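PDB 5Y9D: acyl-coenzyme A oxidase 1 from Yarrowia lipolytica, which uses FAD to oxidise saturated acyl-CoAs to (2E)-enoyl-CoAs, reducing O2 to hydrogen peroxide, in peroxisomal fatty acid beta-oxidation. Local coordinates for residues A210-L223 against T232-H245. Numbering follows the deposited sequence.
Sequences AAHTSTHCVCFAKL and TRNFVVPLRNVHDH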
loop_
_atom_site.group_PDB
_atom_site.type_symbol
_atom_site.label_atom_id
_atom_site.label_comp_id
_atom_site.label_asym_id
_atom_site.label_seq_id
_atom_site.Cartn_x
_atom_site.Cartn_y
_atom_site.Cartn_z
ATOM N N ALA A 210 4.645 25.326 7.860
ATOM C CA ALA A 210 5.785 26.034 8.410
ATOM C C ALA A 210 6.751 26.483 7.333
ATOM O O ALA A 210 7.249 27.596 7.390
ATOM C CB ALA A 210 6.504 25.171 9.395
ATOM N N ALA A 211 7.002 25.624 6.344
ATOM C CA ALA A 211 8.099 25.876 5.432
ATOM C C ALA A 211 7.940 27.211 4.769
ATOM O O ALA A 211 8.850 28.015 4.774
ATOM C CB ALA A 211 8.241 24.770 4.410
ATOM N N HIS A 212 6.748 27.488 4.288
ATOM C CA HIS A 212 6.544 28.612 3.408
ATOM C C HIS A 212 5.390 29.554 3.743
ATOM O O HIS A 212 5.357 30.655 3.221
ATOM C CB HIS A 212 6.312 28.067 2.010
ATOM C CG HIS A 212 7.564 27.769 1.250
ATOM N ND1 HIS A 212 8.801 28.287 1.592
ATOM C CD2 HIS A 212 7.752 27.071 0.107
ATOM C CE1 HIS A 212 9.693 27.900 0.696
ATOM N NE2 HIS A 212 9.083 27.169 -0.215
ATOM N N THR A 213 4.431 29.161 4.578
ATOM C CA THR A 213 3.187 29.947 4.642
ATOM C C THR A 213 2.793 30.543 6.015
ATOM O O THR A 213 2.298 31.669 6.102
ATOM C CB THR A 213 2.020 29.187 3.948
ATOM O OG1 THR A 213 0.750 29.569 4.484
ATOM C CG2 THR A 213 2.139 27.767 4.088
ATOM N N SER A 214 3.048 29.818 7.080
ATOM C CA SER A 214 2.578 30.222 8.382
ATOM C C SER A 214 3.341 31.367 8.964
ATOM O O SER A 214 4.592 31.417 8.847
ATOM C CB SER A 214 2.640 29.065 9.335
ATOM O OG SER A 214 1.658 28.134 8.959
ATOM N N THR A 215 2.578 32.277 9.593
ATOM C CA THR A 215 3.154 33.405 10.338
ATOM C C THR A 215 3.285 33.131 11.831
ATOM O O THR A 215 4.158 33.653 12.485
ATOM C CB THR A 215 2.264 34.608 10.225
ATOM O OG1 THR A 215 0.980 34.246 10.741
ATOM C CG2 THR A 215 2.174 35.020 8.766
ATOM N N HIS A 216 2.368 32.332 12.356
ATOM C CA HIS A 216 2.322 32.031 13.766
ATOM C C HIS A 216 2.298 30.553 13.873
ATOM O O HIS A 216 1.898 29.880 12.916
ATOM C CB HIS A 216 1.072 32.620 14.379
ATOM C CG HIS A 216 1.169 34.088 14.590
ATOM N ND1 HIS A 216 1.103 34.997 13.553
ATOM C CD2 HIS A 216 1.360 34.812 15.714
ATOM C CE1 HIS A 216 1.242 36.222 14.036
ATOM N NE2 HIS A 216 1.407 36.134 15.342
ATOM N N CYS A 217 2.746 30.047 15.015
ATOM C CA CYS A 217 2.595 28.623 15.332
ATOM C C CYS A 217 2.042 28.445 16.747
ATOM O O CYS A 217 2.118 29.365 17.577
ATOM C CB CYS A 217 3.938 27.904 15.187
ATOM S SG CYS A 217 4.925 27.666 16.683
ATOM N N VAL A 218 1.454 27.282 16.993
ATOM C CA VAL A 218 1.246 26.811 18.348
ATOM C C VAL A 218 2.297 25.784 18.568
ATOM O O VAL A 218 2.407 24.848 17.809
ATOM C CB VAL A 218 -0.107 26.132 18.540
ATOM C CG1 VAL A 218 -0.183 25.484 19.911
ATOM C CG2 VAL A 218 -1.206 27.142 18.411
ATOM N N CYS A 219 3.082 25.940 19.605
ATOM C CA CYS A 219 4.272 25.115 19.752
ATOM C C CYS A 219 4.229 24.386 21.090
ATOM O O CYS A 219 3.921 24.989 22.102
ATOM C CB CYS A 219 5.488 26.017 19.637
ATOM S SG CYS A 219 6.979 25.397 20.423
ATOM N N PHE A 220 4.478 23.086 21.090
ATOM C CA PHE A 220 4.396 22.315 22.332
ATOM C C PHE A 220 5.806 22.170 22.915
ATOM O O PHE A 220 6.732 21.850 22.191
ATOM C CB PHE A 220 3.756 20.952 22.115
ATOM C CG PHE A 220 2.300 21.014 21.770
ATOM C CD1 PHE A 220 1.886 21.439 20.501
ATOM C CD2 PHE A 220 1.338 20.643 22.692
ATOM C CE1 PHE A 220 0.540 21.495 20.168
ATOM C CE2 PHE A 220 -0.005 20.701 22.371
ATOM C CZ PHE A 220 -0.410 21.115 21.099
ATOM N N ALA A 221 5.958 22.402 24.216
ATOM C CA ALA A 221 7.265 22.414 24.855
ATOM C C ALA A 221 7.164 22.138 26.354
ATOM O O ALA A 221 6.106 22.311 26.974
ATOM C CB ALA A 221 7.921 23.771 24.638
ATOM N N LYS A 222 8.288 21.758 26.941
ATOM C CA LYS A 222 8.359 21.551 28.375
ATOM C C LYS A 222 8.437 22.882 29.065
ATOM O O LYS A 222 9.340 23.687 28.815
ATOM C CB LYS A 222 9.546 20.672 28.747
ATOM C CG LYS A 222 9.377 19.245 28.282
ATOM C CD LYS A 222 8.048 18.692 28.785
ATOM C CE LYS A 222 7.921 17.204 28.569
ATOM N NZ LYS A 222 9.112 16.497 29.122
ATOM N N LEU A 223 7.443 23.114 29.915
ATOM C CA LEU A 223 7.324 24.336 30.690
ATOM C C LEU A 223 8.323 24.274 31.834
ATOM O O LEU A 223 8.174 23.442 32.749
ATOM C CB LEU A 223 5.915 24.389 31.246
ATOM C CG LEU A 223 5.619 25.441 32.287
ATOM C CD1 LEU A 223 5.818 26.786 31.630
ATOM C CD2 LEU A 223 4.185 25.235 32.761
ATOM N N THR A 232 4.470 19.088 29.367
ATOM C CA THR A 232 4.212 19.635 28.053
ATOM C C THR A 232 3.017 20.573 28.010
ATOM O O THR A 232 1.917 20.209 28.358
ATOM C CB THR A 232 3.984 18.502 27.056
ATOM O OG1 THR A 232 5.130 17.664 27.042
ATOM C CG2 THR A 232 3.760 19.043 25.674
ATOM N N ARG A 233 3.265 21.767 27.506
ATOM C CA ARG A 233 2.347 22.879 27.549
ATOM C C ARG A 233 2.259 23.550 26.172
ATOM O O ARG A 233 2.995 23.208 25.278
ATOM C CB ARG A 233 2.790 23.860 28.617
ATOM C CG ARG A 233 1.995 23.837 29.906
ATOM C CD ARG A 233 1.237 22.555 30.160
ATOM N NE ARG A 233 1.292 22.189 31.564
ATOM C CZ ARG A 233 1.101 20.963 32.034
ATOM N NH1 ARG A 233 0.827 19.965 31.216
ATOM N NH2 ARG A 233 1.183 20.734 33.328
ATOM N N ASN A 234 1.312 24.460 26.006
ATOM C CA ASN A 234 0.983 25.081 24.733
ATOM C C ASN A 234 1.363 26.546 24.618
ATOM O O ASN A 234 0.916 27.328 25.409
ATOM C CB ASN A 234 -0.530 25.041 24.607
ATOM C CG ASN A 234 -1.002 23.955 23.709
ATOM O OD1 ASN A 234 -0.223 23.393 22.976
ATOM N ND2 ASN A 234 -2.277 23.655 23.754
ATOM N N PHE A 235 2.119 26.950 23.606
ATOM C CA PHE A 235 2.425 28.388 23.476
ATOM C C PHE A 235 2.237 28.861 22.048
ATOM O O PHE A 235 2.536 28.133 21.123
ATOM C CB PHE A 235 3.862 28.684 23.926
ATOM C CG PHE A 235 4.270 27.953 25.177
ATOM C CD1 PHE A 235 4.553 26.596 25.150
ATOM C CD2 PHE A 235 4.368 28.627 26.392
ATOM C CE1 PHE A 235 4.898 25.916 26.320
ATOM C CE2 PHE A 235 4.735 27.967 27.565
ATOM C CZ PHE A 235 5.003 26.604 27.537
ATOM N N VAL A 236 1.726 30.071 21.873
ATOM C CA VAL A 236 1.736 30.713 20.586
ATOM C C VAL A 236 3.063 31.431 20.377
ATOM O O VAL A 236 3.435 32.308 21.173
ATOM C CB VAL A 236 0.633 31.760 20.428
ATOM C CG1 VAL A 236 0.726 32.407 19.039
ATOM C CG2 VAL A 236 -0.738 31.128 20.642
ATOM N N VAL A 237 3.747 31.094 19.279
ATOM C CA VAL A 237 5.018 31.708 18.944
ATOM C C VAL A 237 4.906 32.273 17.527
ATOM O O VAL A 237 4.623 31.530 16.593
ATOM C CB VAL A 237 6.181 30.677 19.031
ATOM C CG1 VAL A 237 7.543 31.361 18.905
ATOM C CG2 VAL A 237 6.105 29.854 20.319
ATOM N N PRO A 238 5.127 33.602 17.367
ATOM C CA PRO A 238 5.255 34.196 16.024
ATOM C C PRO A 238 6.450 33.614 15.329
ATOM O O PRO A 238 7.512 33.460 15.955
ATOM C CB PRO A 238 5.531 35.678 16.303
ATOM C CG PRO A 238 5.081 35.905 17.709
ATOM C CD PRO A 238 5.350 34.613 18.415
ATOM N N LEU A 239 6.282 33.284 14.057
ATOM C CA LEU A 239 7.381 32.718 13.289
ATOM C C LEU A 239 7.976 33.719 12.340
ATOM O O LEU A 239 9.156 33.716 12.149
ATOM C CB LEU A 239 6.916 31.529 12.477
ATOM C CG LEU A 239 6.394 30.322 13.220
ATOM C CD1 LEU A 239 5.901 29.336 12.147
ATOM C CD2 LEU A 239 7.435 29.705 14.176
ATOM N N ARG A 240 7.140 34.495 11.683
ATOM C CA ARG A 240 7.594 35.414 10.641
ATOM C C ARG A 240 7.131 36.863 10.882
ATOM O O ARG A 240 6.087 37.100 11.529
ATOM C CB ARG A 240 7.031 34.997 9.292
ATOM C CG ARG A 240 7.462 33.643 8.787
ATOM C CD ARG A 240 6.853 33.347 7.412
ATOM N NE ARG A 240 7.684 32.410 6.680
ATOM C CZ ARG A 240 7.667 31.098 6.854
ATOM N NH1 ARG A 240 6.830 30.532 7.721
ATOM N NH2 ARG A 240 8.488 30.323 6.134
ATOM N N ASN A 241 7.899 37.810 10.342
ATOM C CA ASN A 241 7.459 39.195 10.240
ATOM C C ASN A 241 6.415 39.215 9.124
ATOM O O ASN A 241 6.695 38.815 8.002
ATOM C CB ASN A 241 8.623 40.162 9.945
ATOM C CG ASN A 241 9.768 40.041 10.950
ATOM O OD1 ASN A 241 10.863 39.588 10.596
ATOM N ND2 ASN A 241 9.509 40.394 12.210
ATOM N N VAL A 242 5.213 39.656 9.454
ATOM C CA VAL A 242 4.053 39.488 8.576
ATOM C C VAL A 242 4.105 40.328 7.294
ATOM O O VAL A 242 3.503 39.970 6.289
ATOM C CB VAL A 242 2.739 39.825 9.343
ATOM C CG1 VAL A 242 1.527 39.341 8.562
ATOM C CG2 VAL A 242 2.737 39.171 10.734
ATOM N N HIS A 243 4.855 41.419 7.308
ATOM C CA HIS A 243 4.814 42.361 6.212
ATOM C C HIS A 243 5.797 42.052 5.109
ATOM O O HIS A 243 5.613 42.514 3.985
ATOM C CB HIS A 243 4.955 43.803 6.734
ATOM C CG HIS A 243 3.734 44.302 7.449
ATOM N ND1 HIS A 243 2.672 44.881 6.791
ATOM C CD2 HIS A 243 3.396 44.291 8.760
ATOM C CE1 HIS A 243 1.743 45.231 7.667
ATOM N NE2 HIS A 243 2.158 44.880 8.868
ATOM N N ASP A 244 6.827 41.266 5.406
ATOM C CA ASP A 244 7.745 40.744 4.378
ATOM C C ASP A 244 7.934 39.219 4.433
ATOM O O ASP A 244 8.695 38.647 3.668
ATOM C CB ASP A 244 9.104 41.430 4.481
ATOM C CG ASP A 244 9.706 41.371 5.896
ATOM O OD1 ASP A 244 9.640 40.315 6.568
ATOM O OD2 ASP A 244 10.264 42.402 6.337
ATOM N N HIS A 245 7.264 38.567 5.374
ATOM C CA HIS A 245 7.383 37.121 5.569
ATOM C C HIS A 245 8.740 36.569 6.061
ATOM O O HIS A 245 8.948 35.356 6.079
ATOM C CB HIS A 245 6.972 36.418 4.286
ATOM C CG HIS A 245 5.996 35.327 4.510
ATOM N ND1 HIS A 245 6.199 34.047 4.063
ATOM C CD2 HIS A 245 4.802 35.326 5.142
ATOM C CE1 HIS A 245 5.165 33.304 4.405
ATOM N NE2 HIS A 245 4.305 34.057 5.065
#
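Arg240 pushes its guanidinium into the loop at 210-214 and binds backbone carbonyls there. NH1 and NH2 both grip Ala210 O end-on, NH1 at 3.0 Å, and Ala210 O lies in the guanidinium plane. NH1 also donates to Ser214 O at 2.7 Å, lying in that carbonyl's plane, while NH2 makes a weak bond to Ala211 O and a hydrogen bond to Pro682 O of the second subunit. The chain, extended from CG to NE, carries the group this far, and several acceptors in its plane fix its rotation. The His245 ring lies with one face over Arg240 CD; its NE2 donates to Thr213 O at 3.3 Å from above the carbonyl plane. Thr215 O takes two backbone donors, Leu239 N and Arg240 N, from the same face of its plane. Beyond it, 216-223 and 232-238 belong to the antiparallel beta hairpin 216-225/228-238 of the acyl-CoA dehydrogenase-like middle domain, with paired bonds at Cys217-Val237, Cys219-Phe235 and Ala221-Arg233. On the face bearing these cysteines, Val237 CG2 meets Cys219 CB at 3.9 Å and Phe235 sets CE1 against Ala221 CB at 4.1 Å; Leu239, just past the strand, adds CD1 against Cys217 CB at 3.9 Å. Phe272 covers the Cys217 end. On the other face, Thr232 OG1, beside the backbone N (chi1 -58°), bonds to Leu177 O and leaves CG2 at the Phe220 ring edge, 4.0 Å from Phe220 CB; the Phe220 side chain lies about 6 Å from the bound FAD.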